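Local structure of PKS_KS domain-containing protein (Photorhabdus luminescens subsp. laumondii, 6SMO) at residues 118-129 with 178-188. The protein is probably a beta-ketoacyl synthase of the thiolase-like superfamily, joining acyl units by condensation, and holds a pentaoxo-dodecanal ligand in its pocket. Numbering follows the deposited sequence.
Sequences IDGRRFGVAIAT and YGASMSVSNIS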
ATOM      1  N   ILE B 118      11.129   7.534 -26.694  1.00 56.96           N
ATOM      2  CA  ILE B 118      11.185   6.662 -25.482  1.00 55.60           C
ATOM      3  C   ILE B 118      12.415   5.748 -25.575  1.00 53.42           C
ATOM      4  O   ILE B 118      12.530   5.014 -26.576  1.00 53.50           O
ATOM      5  CB  ILE B 118       9.886   5.844 -25.320  1.00 55.98           C
ATOM      6  CG1 ILE B 118       8.642   6.736 -25.277  1.00 56.10           C
ATOM      7  CG2 ILE B 118       9.965   4.943 -24.094  1.00 56.08           C
ATOM      8  CD1 ILE B 118       7.356   6.012 -25.606  1.00 56.43           C
ATOM      9  N   ASP B 119      13.285   5.798 -24.560  1.00 51.48           N
ATOM     10  CA  ASP B 119      14.374   4.813 -24.318  1.00 50.56           C
ATOM     11  C   ASP B 119      13.907   3.850 -23.218  1.00 49.05           C
ATOM     12  O   ASP B 119      13.790   4.295 -22.059  1.00 48.50           O
ATOM     13  CB  ASP B 119      15.686   5.510 -23.944  1.00 50.72           C
ATOM     14  CG  ASP B 119      16.848   4.562 -23.690  1.00 50.91           C
ATOM     15  OD1 ASP B 119      16.838   3.450 -24.255  1.00 51.94           O
ATOM     16  OD2 ASP B 119      17.756   4.944 -22.926  1.00 51.15           O
ATOM     17  N   GLY B 120      13.651   2.587 -23.579  1.00 48.69           N
ATOM     18  CA  GLY B 120      13.052   1.559 -22.703  1.00 47.75           C
ATOM     19  C   GLY B 120      13.780   1.420 -21.376  1.00 47.30           C
ATOM     20  O   GLY B 120      13.095   1.346 -20.336  1.00 45.18           O
ATOM     21  N   ARG B 121      15.117   1.393 -21.408  1.00 48.56           N
ATOM     22  CA  ARG B 121      15.997   1.167 -20.227  1.00 48.87           C
ATOM     23  C   ARG B 121      15.840   2.307 -19.211  1.00 46.75           C
ATOM     24  O   ARG B 121      16.063   2.050 -18.010  1.00 45.71           O
ATOM     25  CB  ARG B 121      17.462   1.044 -20.664  1.00 51.22           C
ATOM     26  CG  ARG B 121      17.771  -0.200 -21.486  1.00 53.38           C
ATOM     27  CD  ARG B 121      19.185  -0.187 -22.037  1.00 55.28           C
ATOM     28  NE  ARG B 121      19.520  -1.415 -22.750  1.00 56.83           N
ATOM     29  CZ  ARG B 121      19.205  -1.682 -24.016  1.00 58.18           C
ATOM     30  NH1 ARG B 121      19.567  -2.836 -24.553  1.00 58.60           N
ATOM     31  NH2 ARG B 121      18.529  -0.808 -24.745  1.00 59.04           N
ATOM     32  N   ARG B 122      15.478   3.512 -19.670  1.00 45.28           N
ATOM     33  CA  ARG B 122      15.385   4.747 -18.843  1.00 44.31           C
ATOM     34  C   ARG B 122      13.915   5.150 -18.636  1.00 42.59           C
ATOM     35  O   ARG B 122      13.682   6.301 -18.210  1.00 41.94           O
ATOM     36  CB  ARG B 122      16.164   5.883 -19.516  1.00 44.92           C
ATOM     37  CG  ARG B 122      17.628   5.566 -19.793  1.00 45.45           C
ATOM     38  CD  ARG B 122      18.484   5.599 -18.541  1.00 45.74           C
ATOM     39  NE  ARG B 122      18.650   6.954 -18.032  1.00 45.95           N
ATOM     40  CZ  ARG B 122      19.305   7.278 -16.920  1.00 46.36           C
ATOM     41  NH1 ARG B 122      19.871   6.342 -16.175  1.00 46.28           N
ATOM     42  NH2 ARG B 122      19.392   8.546 -16.556  1.00 47.13           N
ATOM     43  N   PHE B 123      12.967   4.245 -18.910  1.00 41.15           N
ATOM     44  CA  PHE B 123      11.501   4.480 -18.799  1.00 40.25           C
ATOM     45  C   PHE B 123      10.873   3.395 -17.916  1.00 39.04           C
ATOM     46  O   PHE B 123      10.945   2.207 -18.288  1.00 39.69           O
ATOM     47  CB  PHE B 123      10.857   4.517 -20.187  1.00 40.45           C
ATOM     48  CG  PHE B 123       9.349   4.515 -20.184  1.00 40.92           C
ATOM     49  CD1 PHE B 123       8.638   5.404 -19.391  1.00 41.00           C
ATOM     50  CD2 PHE B 123       8.638   3.632 -20.983  1.00 41.37           C
ATOM     51  CE1 PHE B 123       7.252   5.401 -19.388  1.00 41.20           C
ATOM     52  CE2 PHE B 123       7.250   3.634 -20.983  1.00 41.59           C
ATOM     53  CZ  PHE B 123       6.560   4.517 -20.185  1.00 41.60           C
ATOM     54  N   GLY B 124      10.273   3.801 -16.788  1.00 37.18           N
ATOM     55  CA  GLY B 124       9.684   2.899 -15.777  1.00 36.27           C
ATOM     56  C   GLY B 124       8.256   3.282 -15.423  1.00 35.09           C
ATOM     57  O   GLY B 124       7.875   4.443 -15.669  1.00 34.71           O
ATOM     58  N   VAL B 125       7.498   2.339 -14.853  1.00 34.30           N
ATOM     59  CA  VAL B 125       6.063   2.504 -14.473  1.00 33.71           C
ATOM     60  C   VAL B 125       5.948   2.450 -12.944  1.00 33.32           C
ATOM     61  O   VAL B 125       6.762   1.753 -12.312  1.00 33.55           O
ATOM     62  CB  VAL B 125       5.180   1.431 -15.142  1.00 33.72           C
ATOM     63  CG1 VAL B 125       3.717   1.557 -14.743  1.00 33.76           C
ATOM     64  CG2 VAL B 125       5.316   1.458 -16.656  1.00 33.88           C
ATOM     65  N   ALA B 126       4.970   3.170 -12.384  1.00 32.87           N
ATOM     66  CA  ALA B 126       4.623   3.175 -10.943  1.00 32.75           C
ATOM     67  C   ALA B 126       3.134   3.502 -10.777  1.00 32.56           C
ATOM     68  O   ALA B 126       2.808   4.671 -10.495  1.00 31.96           O
ATOM     69  CB  ALA B 126       5.500   4.157 -10.204  1.00 32.70           C
ATOM     70  N   ILE B 127       2.267   2.500 -10.965  1.00 32.84           N
ATOM     71  CA  ILE B 127       0.786   2.612 -10.811  1.00 32.74           C
ATOM     72  C   ILE B 127       0.389   1.951  -9.487  1.00 32.84           C
ATOM     73  O   ILE B 127       0.554   0.721  -9.367  1.00 32.37           O
ATOM     74  CB  ILE B 127       0.047   1.995 -12.016  1.00 32.80           C
ATOM     75  CG1 ILE B 127       0.409   2.715 -13.320  1.00 32.99           C
ATOM     76  CG2 ILE B 127      -1.457   1.981 -11.781  1.00 32.73           C
ATOM     77  CD1 ILE B 127      -0.028   1.992 -14.573  1.00 33.19           C
ATOM     78  N   ALA B 128      -0.118   2.749  -8.544  1.00 33.03           N
ATOM     79  CA  ALA B 128      -0.486   2.332  -7.170  1.00 33.36           C
ATOM     80  C   ALA B 128      -1.971   1.958  -7.110  1.00 33.53           C
ATOM     81  O   ALA B 128      -2.722   2.319  -8.038  1.00 33.30           O
ATOM     82  CB  ALA B 128      -0.165   3.442  -6.201  1.00 33.51           C
ATOM     83  N   THR B 129      -2.367   1.256  -6.045  1.00 33.77           N
ATOM     84  CA  THR B 129      -3.765   0.833  -5.766  1.00 33.96           C
ATOM     85  C   THR B 129      -3.891   0.460  -4.287  1.00 34.50           C
ATOM     86  O   THR B 129      -2.885   0.010  -3.707  1.00 34.48           O
ATOM     87  CB  THR B 129      -4.181  -0.338  -6.667  1.00 33.84           C
ATOM     88  OG1 THR B 129      -5.603  -0.457  -6.607  1.00 33.25           O
ATOM     89  CG2 THR B 129      -3.538  -1.651  -6.275  1.00 33.86           C
ATOM     90  N   TYR B 178       3.885   0.038 -23.682  1.00 40.08           N
ATOM     91  CA  TYR B 178       4.760   1.170 -24.095  1.00 40.25           C
ATOM     92  C   TYR B 178       6.245   0.811 -23.934  1.00 39.79           C
ATOM     93  O   TYR B 178       7.091   1.696 -24.173  1.00 39.90           O
ATOM     94  CB  TYR B 178       4.394   2.430 -23.306  1.00 40.23           C
ATOM     95  CG  TYR B 178       2.923   2.762 -23.335  1.00 40.75           C
ATOM     96  CD1 TYR B 178       2.303   3.158 -24.510  1.00 41.09           C
ATOM     97  CD2 TYR B 178       2.143   2.662 -22.194  1.00 40.65           C
ATOM     98  CE1 TYR B 178       0.950   3.455 -24.550  1.00 41.33           C
ATOM     99  CE2 TYR B 178       0.789   2.954 -22.216  1.00 40.89           C
ATOM    100  CZ  TYR B 178       0.190   3.352 -23.398  1.00 41.25           C
ATOM    101  OH  TYR B 178      -1.144   3.638 -23.421  1.00 41.76           O
ATOM    102  N   GLY B 179       6.552  -0.435 -23.555  1.00 39.77           N
ATOM    103  CA  GLY B 179       7.924  -0.983 -23.517  1.00 39.77           C
ATOM    104  C   GLY B 179       8.783  -0.335 -22.443  1.00 39.42           C
ATOM    105  O   GLY B 179       9.892   0.125 -22.777  1.00 40.06           O
ATOM    106  N   ALA B 180       8.296  -0.310 -21.199  1.00 39.19           N
ATOM    107  CA  ALA B 180       9.021   0.191 -20.007  1.00 38.92           C
ATOM    108  C   ALA B 180       9.912  -0.925 -19.448  1.00 39.04           C
ATOM    109  O   ALA B 180       9.356  -1.952 -19.010  1.00 38.99           O
ATOM    110  CB  ALA B 180       8.037   0.678 -18.973  1.00 38.68           C
ATOM    111  N   SER B 181      11.236  -0.731 -19.471  1.00 39.49           N
ATOM    112  CA  SER B 181      12.254  -1.719 -19.024  1.00 39.98           C
ATOM    113  C   SER B 181      12.858  -1.323 -17.669  1.00 39.83           C
ATOM    114  O   SER B 181      13.459  -2.203 -17.027  1.00 40.53           O
ATOM    115  CB  SER B 181      13.328  -1.901 -20.063  1.00 40.64           C
ATOM    116  OG  SER B 181      12.761  -2.195 -21.331  1.00 41.23           O
ATOM    117  N   MET B 182      12.717  -0.058 -17.255  1.00 39.86           N
ATOM    118  CA  MET B 182      13.143   0.446 -15.920  1.00 40.05           C
ATOM    119  C   MET B 182      12.138  -0.038 -14.863  1.00 39.14           C
ATOM    120  O   MET B 182      11.035  -0.467 -15.255  1.00 39.04           O
ATOM    121  CB  MET B 182      13.218   1.979 -15.921  1.00 40.96           C
ATOM    122  CG  MET B 182      13.681   2.609 -14.614  1.00 41.50           C
ATOM    123  SD  MET B 182      15.261   1.962 -14.016  1.00 42.85           S
ATOM    124  CE  MET B 182      15.143   2.363 -12.274  1.00 42.52           C
ATOM    125  N   SER B 183      12.527   0.007 -13.584  1.00 38.30           N
ATOM    126  CA  SER B 183      11.726  -0.393 -12.393  1.00 37.94           C
ATOM    127  C   SER B 183      10.222  -0.236 -12.646  1.00 36.80           C
ATOM    128  O   SER B 183       9.780   0.901 -12.911  1.00 36.62           O
ATOM    129  CB  SER B 183      12.140   0.404 -11.182  1.00 38.45           C
ATOM    130  OG  SER B 183      11.243   0.188 -10.101  1.00 38.84           O
ATOM    131  N   VAL B 184       9.474  -1.342 -12.550  1.00 36.12           N
ATOM    132  CA  VAL B 184       7.982  -1.376 -12.502  1.00 35.58           C
ATOM    133  C   VAL B 184       7.574  -1.784 -11.081  1.00 34.87           C
ATOM    134  O   VAL B 184       7.985  -2.878 -10.646  1.00 35.48           O
ATOM    135  CB  VAL B 184       7.399  -2.331 -13.562  1.00 35.78           C
ATOM    136  CG1 VAL B 184       5.887  -2.462 -13.447  1.00 35.69           C
ATOM    137  CG2 VAL B 184       7.787  -1.906 -14.971  1.00 36.05           C
ATOM    138  N   SER B 185       6.810  -0.935 -10.385  1.00 33.71           N
ATOM    139  CA  SER B 185       6.433  -1.111  -8.958  1.00 33.68           C
ATOM    140  C   SER B 185       4.927  -0.906  -8.770  1.00 33.63           C
ATOM    141  O   SER B 185       4.307  -0.214  -9.604  1.00 33.69           O
ATOM    142  CB  SER B 185       7.223  -0.180  -8.073  1.00 33.39           C
ATOM    143  OG  SER B 185       6.957   1.177  -8.396  1.00 33.32           O
ATOM    144  N   ASN B 186       4.406  -1.483  -7.688  1.00 33.92           N
ATOM    145  CA  ASN B 186       2.997  -1.333  -7.253  1.00 34.19           C
ATOM    146  C   ASN B 186       3.006  -1.015  -5.757  1.00 34.21           C
ATOM    147  O   ASN B 186       3.165  -1.935  -4.963  1.00 34.55           O
ATOM    148  CB  ASN B 186       2.131  -2.559  -7.552  1.00 34.51           C
ATOM    149  CG  ASN B 186       0.756  -2.462  -6.929  1.00 34.55           C
ATOM    150  OD1 ASN B 186       0.272  -3.414  -6.344  1.00 34.93           O
ATOM    151  ND2 ASN B 186       0.125  -1.312  -7.040  1.00 34.69           N
ATOM    152  N   ILE B 187       2.921   0.265  -5.412  1.00 34.08           N
ATOM    153  CA  ILE B 187       2.861   0.684  -3.986  1.00 33.88           C
ATOM    154  C   ILE B 187       1.397   0.561  -3.568  1.00 34.17           C
ATOM    155  O   ILE B 187       0.553   1.066  -4.288  1.00 34.41           O
ATOM    156  CB  ILE B 187       3.431   2.106  -3.830  1.00 33.54           C
ATOM    157  CG1 ILE B 187       4.924   2.126  -4.160  1.00 33.36           C
ATOM    158  CG2 ILE B 187       3.158   2.653  -2.445  1.00 33.62           C
ATOM    159  CD1 ILE B 187       5.537   3.492  -4.166  1.00 33.21           C
ATOM    160  N   SER B 188       1.123  -0.113  -2.455  1.00 34.43           N
ATOM    161  CA  SER B 188      -0.277  -0.335  -2.018  1.00 34.97           C
ATOM    162  C   SER B 188      -0.532   0.253  -0.629  1.00 35.75           C
ATOM    163  O   SER B 188      -1.288  -0.353   0.120  1.00 36.60           O
ATOM    164  CB  SER B 188      -0.635  -1.784  -2.083  1.00 34.99           C
ATOM    165  OG  SER B 188       0.288  -2.558  -1.348  1.00 34.90           O
TER
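The F123 ring lies beside A180, its CD2 3.6 Å from A180 CB, while the carbonyl oxygens of Y178 and G179 sit at the ring edge, near its plane. With CG anti to the backbone N (chi1 170°), the ring lies alongside the G179-A180 turn that follows helix 169-178. A180 CB also meets V125 CG2, at 3.7 Å. G120 O takes S181 N at 2.9 Å and, from the opposite face of its carbonyl plane, F123 N; the latter closes the 3-10 turn onto the strand start, and S181 N brings in the other segment. F123 O in turn receives M182 N, 3.1 Å away and well above the carbonyl plane. Farther along, 123-128 and 184-185 run parallel, linked by weak bonds such as S185 N to V125 O. The N186 side chain then makes the crossing bond, ND2 to I127 O at 3.1 Å, in the carbonyl plane and on a lone pair. These are neighbouring parallel strands of the thiolase-fold sheet, the outer one lying against the partner ketosynthase-like chain, whose D249 bonds S183 OG. Strand 123-128 lies between 184-185 and 212-219; helix 169-178 packs on V125, I127 and V184, and helix 193-206 on A128 and I187.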